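Long-range contacts in methyltransferase type 12 (Clostridium thermocellum, PDB 3JWG), which probably methylates the 2'-hydroxyl of the 3'-terminal nucleotide of small RNAs with S-adenosyl-L-methionine, this chain being the C-terminal methyltransferase domain of bacterial Hen1: residues S64-A69 with I86-S91; F130-T135 with Y182-R187; E110-L115 with F164-K169. All blocks are in the same frame, centred on the assembly; numbering follows the deposited sequence.

Contact 1 (S64-A69 with I86-S91)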
loop_
_atom_site.group_PDB
_atom_site.type_symbol
_atom_site.label_atom_id
_atom_site.label_comp_id
_atom_site.label_asym_id
_atom_site.label_seq_id
_atom_site.Cartn_x
_atom_site.Cartn_y
_atom_site.Cartn_z
ATOM N N SER A 64 4.616 5.230 -17.546
ATOM C CA SER A 64 3.652 4.460 -18.321
ATOM C C SER A 64 2.478 3.976 -17.471
ATOM O O SER A 64 1.321 4.045 -17.893
ATOM C CB SER A 64 4.347 3.259 -18.962
ATOM O OG SER A 64 3.415 2.476 -19.681
ATOM N N VAL A 65 2.780 3.480 -16.278
ATOM C CA VAL A 65 1.743 2.989 -15.377
ATOM C C VAL A 65 0.785 4.109 -14.987
ATOM O O VAL A 65 -0.433 3.950 -15.058
ATOM C CB VAL A 65 2.351 2.397 -14.091
ATOM C CG1 VAL A 65 1.239 1.907 -13.173
ATOM C CG2 VAL A 65 3.296 1.252 -14.439
ATOM N N LEU A 66 1.343 5.241 -14.572
ATOM C CA LEU A 66 0.530 6.382 -14.174
ATOM C C LEU A 66 -0.377 6.832 -15.307
ATOM O O LEU A 66 -1.498 7.283 -15.074
ATOM C CB LEU A 66 1.427 7.536 -13.720
ATOM C CG LEU A 66 2.094 7.310 -12.360
ATOM C CD1 LEU A 66 3.104 8.407 -12.087
ATOM C CD2 LEU A 66 1.026 7.278 -11.273
ATOM N N GLU A 67 0.110 6.693 -16.538
ATOM C CA GLU A 67 -0.658 7.076 -17.716
ATOM C C GLU A 67 -1.834 6.114 -17.874
ATOM O O GLU A 67 -2.927 6.503 -18.282
ATOM C CB GLU A 67 0.237 7.025 -18.956
ATOM C CG GLU A 67 -0.159 8.006 -20.040
ATOM C CD GLU A 67 -0.179 9.440 -19.541
ATOM O OE1 GLU A 67 0.827 9.877 -18.940
ATOM O OE2 GLU A 67 -1.197 10.133 -19.753
ATOM N N ARG A 68 -1.602 4.851 -17.540
ATOM C CA ARG A 68 -2.643 3.839 -17.625
ATOM C C ARG A 68 -3.652 4.082 -16.513
ATOM O O ARG A 68 -4.854 3.912 -16.705
ATOM C CB ARG A 68 -2.040 2.444 -17.465
ATOM C CG ARG A 68 -1.030 2.083 -18.533
ATOM C CD ARG A 68 -0.249 0.849 -18.122
ATOM N NE ARG A 68 0.762 0.483 -19.106
ATOM C CZ ARG A 68 1.686 -0.452 -18.908
ATOM N NH1 ARG A 68 1.725 -1.111 -17.757
ATOM N NH2 ARG A 68 2.567 -0.730 -19.861
ATOM N N ALA A 69 -3.152 4.476 -15.346
ATOM C CA ALA A 69 -4.020 4.743 -14.207
ATOM C C ALA A 69 -4.994 5.861 -14.552
ATOM O O ALA A 69 -6.204 5.704 -14.403
ATOM C CB ALA A 69 -3.187 5.127 -12.984
ATOM N N ILE A 86 -8.507 14.040 -6.323
ATOM C CA ILE A 86 -7.429 13.141 -6.710
ATOM C C ILE A 86 -6.224 13.765 -7.409
ATOM O O ILE A 86 -6.348 14.699 -8.211
ATOM C CB ILE A 86 -7.996 12.003 -7.588
ATOM C CG1 ILE A 86 -6.938 10.924 -7.817
ATOM C CG2 ILE A 86 -8.472 12.562 -8.911
ATOM C CD1 ILE A 86 -7.514 9.633 -8.361
ATOM N N SER A 87 -5.056 13.218 -7.094
ATOM C CA SER A 87 -3.791 13.666 -7.654
ATOM C C SER A 87 -2.889 12.461 -7.933
ATOM O O SER A 87 -2.918 11.471 -7.200
ATOM C CB SER A 87 -3.096 14.609 -6.675
ATOM O OG SER A 87 -1.754 14.835 -7.059
ATOM N N LEU A 88 -2.097 12.550 -8.994
ATOM C CA LEU A 88 -1.180 11.472 -9.358
ATOM C C LEU A 88 0.149 12.068 -9.788
ATOM O O LEU A 88 0.176 13.096 -10.458
ATOM C CB LEU A 88 -1.743 10.654 -10.526
ATOM C CG LEU A 88 -3.024 9.839 -10.353
ATOM C CD1 LEU A 88 -3.527 9.402 -11.719
ATOM C CD2 LEU A 88 -2.762 8.638 -9.475
ATOM N N PHE A 89 1.251 11.438 -9.394
ATOM C CA PHE A 89 2.567 11.915 -9.803
ATOM C C PHE A 89 3.609 10.809 -9.731
ATOM O O PHE A 89 3.433 9.815 -9.020
ATOM C CB PHE A 89 2.995 13.146 -8.983
ATOM C CG PHE A 89 3.377 12.856 -7.559
ATOM C CD1 PHE A 89 4.685 12.507 -7.231
ATOM C CD2 PHE A 89 2.444 12.998 -6.535
ATOM C CE1 PHE A 89 5.061 12.312 -5.902
ATOM C CE2 PHE A 89 2.807 12.806 -5.204
ATOM C CZ PHE A 89 4.119 12.464 -4.885
ATOM N N GLN A 90 4.685 10.978 -10.489
ATOM C CA GLN A 90 5.751 9.989 -10.546
ATOM C C GLN A 90 6.828 10.242 -9.505
ATOM O O GLN A 90 7.132 11.388 -9.168
ATOM C CB GLN A 90 6.363 9.972 -11.953
ATOM C CG GLN A 90 7.343 8.832 -12.205
ATOM C CD GLN A 90 7.773 8.735 -13.662
ATOM O OE1 GLN A 90 8.506 7.819 -14.044
ATOM N NE2 GLN A 90 7.317 9.677 -14.482
ATOM N N SER A 91 7.393 9.157 -8.986
ATOM C CA SER A 91 8.451 9.238 -7.992
ATOM C C SER A 91 9.201 7.920 -7.908
ATOM O O SER A 91 8.619 6.854 -8.101
ATOM C CB SER A 91 7.886 9.573 -6.612
ATOM O OG SER A 91 8.918 9.526 -5.636
#
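Leu66 and Leu88 mark the closest backbone approach between helix 64-69 and strand 86-90, whose short axes run almost antiparallel at 163° and come within 8.8 Å of each other. Leu66 carries most of the helix side. Its CG lies anti to the carbonyl carbon (chi1 -73°), and from there CD1 reaches the strand backbone closely, while CD2 stands off more loosely, toward the same Phe89 carbonyl and Leu88. CD1 rests on the peptide unit that joins Phe89 to Gln90, with Leu66 CD1 3.4 Å from Phe89 O and equally near Gln90 N, so a methyl packs directly on a polar backbone group. The same methyl also touches the foot of the Gln90 side chain, Leu66 CD1 to Gln90 CB being 3.6 Å; beyond that carbon the extended glutamine chain continues at the exposed margin. Between the leucines, 4.4 Å separates Leu66 CD2 from Leu88 CD2. One turn further along the helix, Ala69 offers its CB to the second methyl of Leu88, and the distance from Ala69 CB to Leu88 CD1 is 4.5 Å. Leu88 therefore turns one branch to each of two helix residues. Phe89 contributes mainly its backbone here, since its CB points away from the helix and its side chain packs on Val59 and Arg99. Strand 86-90 is an outermost strand of the sheet, bonded through its backbone to strand 55-60, while Leu66 also reaches Asp60 and Cys38 and Leu88 reaches Leu44. The helix is thus laid on one face of the Rossmann-like sheet near its edge. With neither a hydrogen bond nor a salt bridge between the two segments, their attachment rests on van der Waals packing of methyl groups against each other and against the strand backbone.

Contact 2 (F130-T135 with Y182-R187)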
loop_
_atom_site.group_PDB
_atom_site.type_symbol
_atom_site.label_atom_id
_atom_site.label_comp_id
_atom_site.label_asym_id
_atom_site.label_seq_id
_atom_site.Cartn_x
_atom_site.Cartn_y
_atom_site.Cartn_z
ATOM N N PHE A 130 10.071 10.385 6.189
ATOM C CA PHE A 130 9.680 11.493 5.319
ATOM C C PHE A 130 8.162 11.711 5.311
ATOM O O PHE A 130 7.672 12.772 5.695
ATOM C CB PHE A 130 10.162 11.238 3.886
ATOM C CG PHE A 130 11.661 11.101 3.753
ATOM C CD1 PHE A 130 12.223 10.669 2.553
ATOM C CD2 PHE A 130 12.512 11.423 4.811
ATOM C CE1 PHE A 130 13.607 10.559 2.404
ATOM C CE2 PHE A 130 13.902 11.316 4.670
ATOM C CZ PHE A 130 14.447 10.884 3.465
ATOM N N THR A 131 7.419 10.702 4.880
ATOM C CA THR A 131 5.968 10.804 4.821
ATOM C C THR A 131 5.413 10.816 6.249
ATOM O O THR A 131 4.616 11.680 6.611
ATOM C CB THR A 131 5.409 9.634 4.004
ATOM O OG1 THR A 131 6.182 9.514 2.803
ATOM C CG2 THR A 131 3.958 9.875 3.624
ATOM N N ARG A 132 5.852 9.849 7.047
ATOM C CA ARG A 132 5.468 9.740 8.453
ATOM C C ARG A 132 4.017 10.099 8.790
ATOM O O ARG A 132 3.765 11.013 9.580
ATOM C CB ARG A 132 6.427 10.612 9.282
ATOM C CG ARG A 132 6.493 10.295 10.766
ATOM C CD ARG A 132 7.671 11.033 11.413
ATOM N NE ARG A 132 7.840 10.687 12.824
ATOM C CZ ARG A 132 8.336 9.534 13.271
ATOM N NH1 ARG A 132 8.733 8.590 12.421
ATOM N NH2 ARG A 132 8.417 9.317 14.577
ATOM N N PRO A 133 3.041 9.377 8.209
ATOM C CA PRO A 133 1.629 9.663 8.490
ATOM C C PRO A 133 1.189 8.995 9.799
ATOM O O PRO A 133 1.888 8.128 10.326
ATOM C CB PRO A 133 0.915 9.083 7.269
ATOM C CG PRO A 133 1.740 7.839 6.994
ATOM C CD PRO A 133 3.174 8.339 7.165
ATOM N N GLN A 134 0.034 9.400 10.319
ATOM C CA GLN A 134 -0.472 8.825 11.560
ATOM C C GLN A 134 -0.667 7.315 11.410
ATOM O O GLN A 134 -0.434 6.553 12.347
ATOM C CB GLN A 134 -1.796 9.482 11.946
ATOM C CG GLN A 134 -2.464 8.829 13.143
ATOM C CD GLN A 134 -1.654 8.966 14.420
ATOM O OE1 GLN A 134 -1.786 8.154 15.336
ATOM N NE2 GLN A 134 -0.825 10.001 14.493
ATOM N N THR A 135 -1.085 6.888 10.224
ATOM C CA THR A 135 -1.300 5.463 9.956
ATOM C C THR A 135 -0.606 5.007 8.673
ATOM O O THR A 135 -0.647 5.700 7.659
ATOM C CB THR A 135 -2.803 5.144 9.795
ATOM O OG1 THR A 135 -3.511 5.553 10.974
ATOM C CG2 THR A 135 -3.014 3.641 9.569
ATOM N N TYR A 182 11.399 3.531 13.894
ATOM C CA TYR A 182 10.779 4.814 13.580
ATOM C C TYR A 182 9.716 5.352 14.544
ATOM O O TYR A 182 9.071 6.359 14.259
ATOM C CB TYR A 182 10.216 4.761 12.159
ATOM C CG TYR A 182 11.298 4.700 11.103
ATOM C CD1 TYR A 182 12.075 5.819 10.811
ATOM C CD2 TYR A 182 11.565 3.516 10.416
ATOM C CE1 TYR A 182 13.090 5.765 9.864
ATOM C CE2 TYR A 182 12.581 3.448 9.464
ATOM C CZ TYR A 182 13.338 4.577 9.194
ATOM O OH TYR A 182 14.336 4.522 8.248
ATOM N N GLY A 183 9.527 4.694 15.681
ATOM C CA GLY A 183 8.553 5.195 16.637
ATOM C C GLY A 183 7.096 4.930 16.313
ATOM O O GLY A 183 6.225 5.765 16.580
ATOM N N TYR A 184 6.827 3.764 15.739
ATOM C CA TYR A 184 5.471 3.361 15.396
ATOM C C TYR A 184 5.165 2.078 16.154
ATOM O O TYR A 184 6.073 1.368 16.581
ATOM C CB TYR A 184 5.349 3.047 13.896
ATOM C CG TYR A 184 5.122 4.231 12.979
ATOM C CD1 TYR A 184 3.845 4.536 12.511
ATOM C CD2 TYR A 184 6.183 5.031 12.568
ATOM C CE1 TYR A 184 3.626 5.611 11.649
ATOM C CE2 TYR A 184 5.980 6.115 11.704
ATOM C CZ TYR A 184 4.700 6.397 11.249
ATOM O OH TYR A 184 4.497 7.455 10.389
ATOM N N SER A 185 3.880 1.797 16.320
ATOM C CA SER A 185 3.450 0.557 16.937
ATOM C C SER A 185 2.818 -0.156 15.736
ATOM O O SER A 185 2.356 0.501 14.794
ATOM C CB SER A 185 2.418 0.824 18.041
ATOM O OG SER A 185 1.294 1.516 17.536
ATOM N N VAL A 186 2.805 -1.483 15.735
ATOM C CA VAL A 186 2.229 -2.189 14.597
ATOM C C VAL A 186 1.408 -3.405 15.006
ATOM O O VAL A 186 1.690 -4.048 16.020
ATOM C CB VAL A 186 3.352 -2.607 13.585
ATOM C CG1 VAL A 186 4.296 -3.606 14.225
ATOM C CG2 VAL A 186 2.737 -3.179 12.313
ATOM N N ARG A 187 0.365 -3.689 14.231
ATOM C CA ARG A 187 -0.500 -4.837 14.481
ATOM C C ARG A 187 -0.671 -5.542 13.143
ATOM O O ARG A 187 -0.532 -4.917 12.085
ATOM C CB ARG A 187 -1.861 -4.399 15.051
ATOM C CG ARG A 187 -2.796 -3.705 14.072
ATOM C CD ARG A 187 -4.015 -3.146 14.812
ATOM N NE ARG A 187 -5.015 -2.561 13.918
ATOM C CZ ARG A 187 -5.915 -3.257 13.233
ATOM N NH1 ARG A 187 -5.954 -4.579 13.332
ATOM N NH2 ARG A 187 -6.789 -2.630 12.446
#
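Arg132 and Tyr184 reach across this contact in opposite directions, each giving its polar end to a backbone carbonyl of the other segment. The tight part lies at the tyrosine hydroxyl. Tyr184 OH donates to Pro133 O at 2.7 Å, with the acceptor at the edge of the phenol ring, near its plane. The hydroxyl is also packed against the turn itself, Tyr184 OH being 3.1 Å from Arg132 C and 3.6 Å from Pro133 CD. Arg132 CG sits 3.5 Å from Tyr184 OH, so the start of the arginine chain helps enclose the tyrosine end. Tyr184 also makes an edge-to-face contact with Phe128 of helix 117-131. The looser, partly exposed side belongs to the guanidinium. Arg132 leaves its backbone with CG anti to N (chi1 -161°) and stays extended as far as NE, a course that carries its end over to the last turn of helix 168-182. There two nitrogens converge on one oxygen: Arg132 NH1 lies 2.9 Å and Arg132 NH2 3.0 Å from Tyr182 O, which is close to the guanidinium plane. Sharing one acceptor leaves both bonds bent, with N-H...O angles of 146° and 140°. NH1 bonds in addition to Phe128 O, so the arginine ties together the C-terminal carbonyls of two helices, where its positive charge would probably suit the helix dipoles. The guanidinium stands almost perpendicular to the Tyr184 ring, and the nearest approach there is the 3.8 Å between Arg132 NH1 and Tyr184 CE2. Arg132, with positive phi, is the first residue beyond helix 117-131, and Gly183 follows helix 168-182 in a Schellman motif. The arrangement joins two helix-to-strand turns at the same end of a Rossmann-like methyltransferase sheet, one leading into strand 135-141 and the other into strand 184-191.

Contact 3 (E110-L115 with F164-K169)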
loop_
_atom_site.group_PDB
_atom_site.type_symbol
_atom_site.label_atom_id
_atom_site.label_comp_id
_atom_site.label_asym_id
_atom_site.label_seq_id
_atom_site.Cartn_x
_atom_site.Cartn_y
_atom_site.Cartn_z
ATOM N N GLU A 110 1.585 -4.269 -2.645
ATOM C CA GLU A 110 2.387 -4.894 -3.694
ATOM C C GLU A 110 3.601 -4.049 -4.066
ATOM O O GLU A 110 3.852 -3.759 -5.241
ATOM C CB GLU A 110 1.513 -5.159 -4.921
ATOM C CG GLU A 110 0.281 -5.988 -4.581
ATOM C CD GLU A 110 -0.543 -6.364 -5.798
ATOM O OE1 GLU A 110 -0.852 -5.470 -6.618
ATOM O OE2 GLU A 110 -0.888 -7.556 -5.925
ATOM N N VAL A 111 4.359 -3.661 -3.046
ATOM C CA VAL A 111 5.551 -2.855 -3.244
ATOM C C VAL A 111 6.804 -3.460 -2.625
ATOM O O VAL A 111 7.760 -3.763 -3.337
ATOM C CB VAL A 111 5.398 -1.426 -2.636
ATOM C CG1 VAL A 111 6.728 -0.686 -2.706
ATOM C CG2 VAL A 111 4.332 -0.635 -3.380
ATOM N N ILE A 112 6.791 -3.649 -1.302
ATOM C CA ILE A 112 7.980 -4.125 -0.600
ATOM C C ILE A 112 8.565 -5.450 -1.047
ATOM O O ILE A 112 9.779 -5.621 -0.995
ATOM C CB ILE A 112 7.783 -4.172 0.952
ATOM C CG1 ILE A 112 6.729 -5.209 1.337
ATOM C CG2 ILE A 112 7.399 -2.799 1.470
ATOM C CD1 ILE A 112 6.618 -5.419 2.830
ATOM N N GLU A 113 7.724 -6.384 -1.484
ATOM C CA GLU A 113 8.243 -7.677 -1.920
ATOM C C GLU A 113 9.024 -7.581 -3.236
ATOM O O GLU A 113 9.623 -8.557 -3.673
ATOM C CB GLU A 113 7.106 -8.696 -2.064
ATOM C CG GLU A 113 6.080 -8.345 -3.129
ATOM C CD GLU A 113 4.935 -7.495 -2.601
ATOM O OE1 GLU A 113 5.095 -6.836 -1.550
ATOM O OE2 GLU A 113 3.873 -7.484 -3.252
ATOM N N HIS A 114 9.024 -6.404 -3.862
ATOM C CA HIS A 114 9.744 -6.205 -5.126
ATOM C C HIS A 114 11.031 -5.396 -4.978
ATOM O O HIS A 114 11.758 -5.201 -5.948
ATOM C CB HIS A 114 8.851 -5.484 -6.140
ATOM C CG HIS A 114 7.610 -6.235 -6.494
ATOM N ND1 HIS A 114 7.637 -7.500 -7.040
ATOM C CD2 HIS A 114 6.303 -5.895 -6.394
ATOM C CE1 HIS A 114 6.400 -7.905 -7.263
ATOM N NE2 HIS A 114 5.571 -6.950 -6.880
ATOM N N LEU A 115 11.315 -4.928 -3.768
ATOM C CA LEU A 115 12.497 -4.102 -3.534
ATOM C C LEU A 115 13.701 -4.865 -2.998
ATOM O O LEU A 115 13.557 -5.716 -2.128
ATOM C CB LEU A 115 12.148 -2.979 -2.550
ATOM C CG LEU A 115 10.910 -2.141 -2.898
ATOM C CD1 LEU A 115 10.648 -1.111 -1.803
ATOM C CD2 LEU A 115 11.130 -1.448 -4.240
ATOM N N PHE A 164 10.255 -14.450 -4.149
ATOM C CA PHE A 164 10.480 -13.135 -3.583
ATOM C C PHE A 164 9.390 -12.634 -2.654
ATOM O O PHE A 164 9.473 -11.519 -2.136
ATOM C CB PHE A 164 10.779 -12.134 -4.693
ATOM C CG PHE A 164 12.236 -12.075 -5.045
ATOM C CD1 PHE A 164 12.663 -11.551 -6.255
ATOM C CD2 PHE A 164 13.189 -12.542 -4.144
ATOM C CE1 PHE A 164 14.014 -11.494 -6.556
ATOM C CE2 PHE A 164 14.536 -12.490 -4.436
ATOM C CZ PHE A 164 14.950 -11.967 -5.640
ATOM N N GLU A 165 8.379 -13.463 -2.428
ATOM C CA GLU A 165 7.328 -13.098 -1.489
ATOM C C GLU A 165 7.910 -13.410 -0.114
ATOM O O GLU A 165 8.801 -14.258 0.020
ATOM C CB GLU A 165 6.063 -13.921 -1.721
ATOM C CG GLU A 165 5.543 -13.798 -3.130
ATOM C CD GLU A 165 4.218 -14.488 -3.343
ATOM O OE1 GLU A 165 3.931 -15.489 -2.652
ATOM O OE2 GLU A 165 3.469 -14.031 -4.230
ATOM N N TRP A 166 7.404 -12.729 0.902
ATOM C CA TRP A 166 7.888 -12.902 2.260
ATOM C C TRP A 166 7.014 -13.855 3.041
ATOM O O TRP A 166 5.804 -13.913 2.821
ATOM C CB TRP A 166 7.887 -11.556 2.984
ATOM C CG TRP A 166 8.751 -10.497 2.373
ATOM C CD1 TRP A 166 9.391 -10.540 1.163
ATOM C CD2 TRP A 166 9.073 -9.227 2.954
ATOM N NE1 TRP A 166 10.095 -9.373 0.957
ATOM C CE2 TRP A 166 9.917 -8.550 2.041
ATOM C CE3 TRP A 166 8.732 -8.596 4.158
ATOM C CZ2 TRP A 166 10.425 -7.275 2.298
ATOM C CZ3 TRP A 166 9.238 -7.324 4.415
ATOM C CH2 TRP A 166 10.078 -6.677 3.487
ATOM N N THR A 167 7.628 -14.599 3.959
ATOM C CA THR A 167 6.873 -15.515 4.808
ATOM C C THR A 167 6.254 -14.633 5.889
ATOM O O THR A 167 6.578 -13.447 5.993
ATOM C CB THR A 167 7.776 -16.555 5.509
ATOM O OG1 THR A 167 8.751 -15.876 6.311
ATOM C CG2 THR A 167 8.491 -17.447 4.479
ATOM N N ARG A 168 5.363 -15.202 6.689
ATOM C CA ARG A 168 4.737 -14.430 7.753
ATOM C C ARG A 168 5.766 -14.000 8.793
ATOM O O ARG A 168 5.696 -12.895 9.332
ATOM C CB ARG A 168 3.613 -15.249 8.392
ATOM C CG ARG A 168 2.397 -15.382 7.481
ATOM C CD ARG A 168 1.415 -16.427 8.002
ATOM N NE ARG A 168 2.005 -17.763 8.005
ATOM C CZ ARG A 168 1.395 -18.850 8.469
ATOM N NH1 ARG A 168 0.172 -18.760 8.973
ATOM N NH2 ARG A 168 2.007 -20.026 8.431
ATOM N N LYS A 169 6.735 -14.869 9.067
ATOM C CA LYS A 169 7.777 -14.555 10.042
ATOM C C LYS A 169 8.676 -13.433 9.525
ATOM O O LYS A 169 9.089 -12.542 10.277
ATOM C CB LYS A 169 8.629 -15.794 10.321
ATOM C CG LYS A 169 9.790 -15.536 11.262
ATOM C CD LYS A 169 10.667 -16.770 11.408
ATOM C CE LYS A 169 11.828 -16.498 12.346
ATOM N NZ LYS A 169 11.331 -16.084 13.687
HETATM O O HOH W 1 11.792 -7.334 -0.887
#
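Ile112 and Trp166 supply the apolar part of this contact through a CH-pi interaction. Ile112 CD1 stands over one face of the indole, 3.9 Å from the centroid of the six-membered ring and 24° off its normal, displaced toward the rim, where it comes 3.6 Å from Trp166 CZ3. The isoleucine places CG1 between its backbone N and carbonyl carbon (chi1 66°), and its outer arm then meets the tryptophan side chain at about a right angle. Further contact comes from backbone and aliphatic atoms. Glu113 CA approaches the indole obliquely at 3.8 Å from Trp166 NE1, and Glu113 CB lies 3.7 Å from Phe164 O. The carboxylate of Glu113 leads away from the segment 164-169, and its OE1 is hydrogen-bonded to Thr140. Polar linkage between the two segments runs through a water at the edge of the indole, in its plane. The water accepts from Trp166 NE1 at 3.2 Å and donates to both Ile112 O, at 2.6 Å, and Leu115 O, at 2.7 Å. One water thus satisfies the indole N-H while bridging the carbonyls of Ile112, in the short 3-10 turn 112-114, and Leu115, just after it. Leu115 N also bonds to Ile112 O, so the water adds a second link between the same two residues. Ile109, which belongs to the magnesium site with Gly37, immediately precedes the segment 110-115, but the tryptophan packs on the part of the loop beyond it. The loop runs from strand 105-109 to helix 117-131, while the segment 164-169 leads through the N-cap Thr167 into helix 168-182. Around them, Ile112 is packed on Val138 and Thr140 of strand 135-141, both Ile112 and Trp166 touch Leu120 and Phe171, and Trp174 meets the indole edge-to-face.

Overall arrangement
All three contacts belong to one Rossmann-like methyltransferase domain but occupy different places in it. Contact 1 lies at an edge of the sheet, on strand 86-90, and is partly buried and apolar. Contact 2, the more buried, lies toward the opposite edge and relies on side chains bonded to backbone carbonyls in and around the turns that follow two helices. Contact 3, again partly buried, combines packing on an indole with a bridging water and comes closest to the magnesium ion, about 8 Å from the Glu113 side chain. Contacts 2 and 3 lie at the two ends of helices 117-131 and 168-182: contact 3 just before and at their starts, contact 2 where they finish, with centres 19 Å apart. Contact 1 closes earlier in the chain.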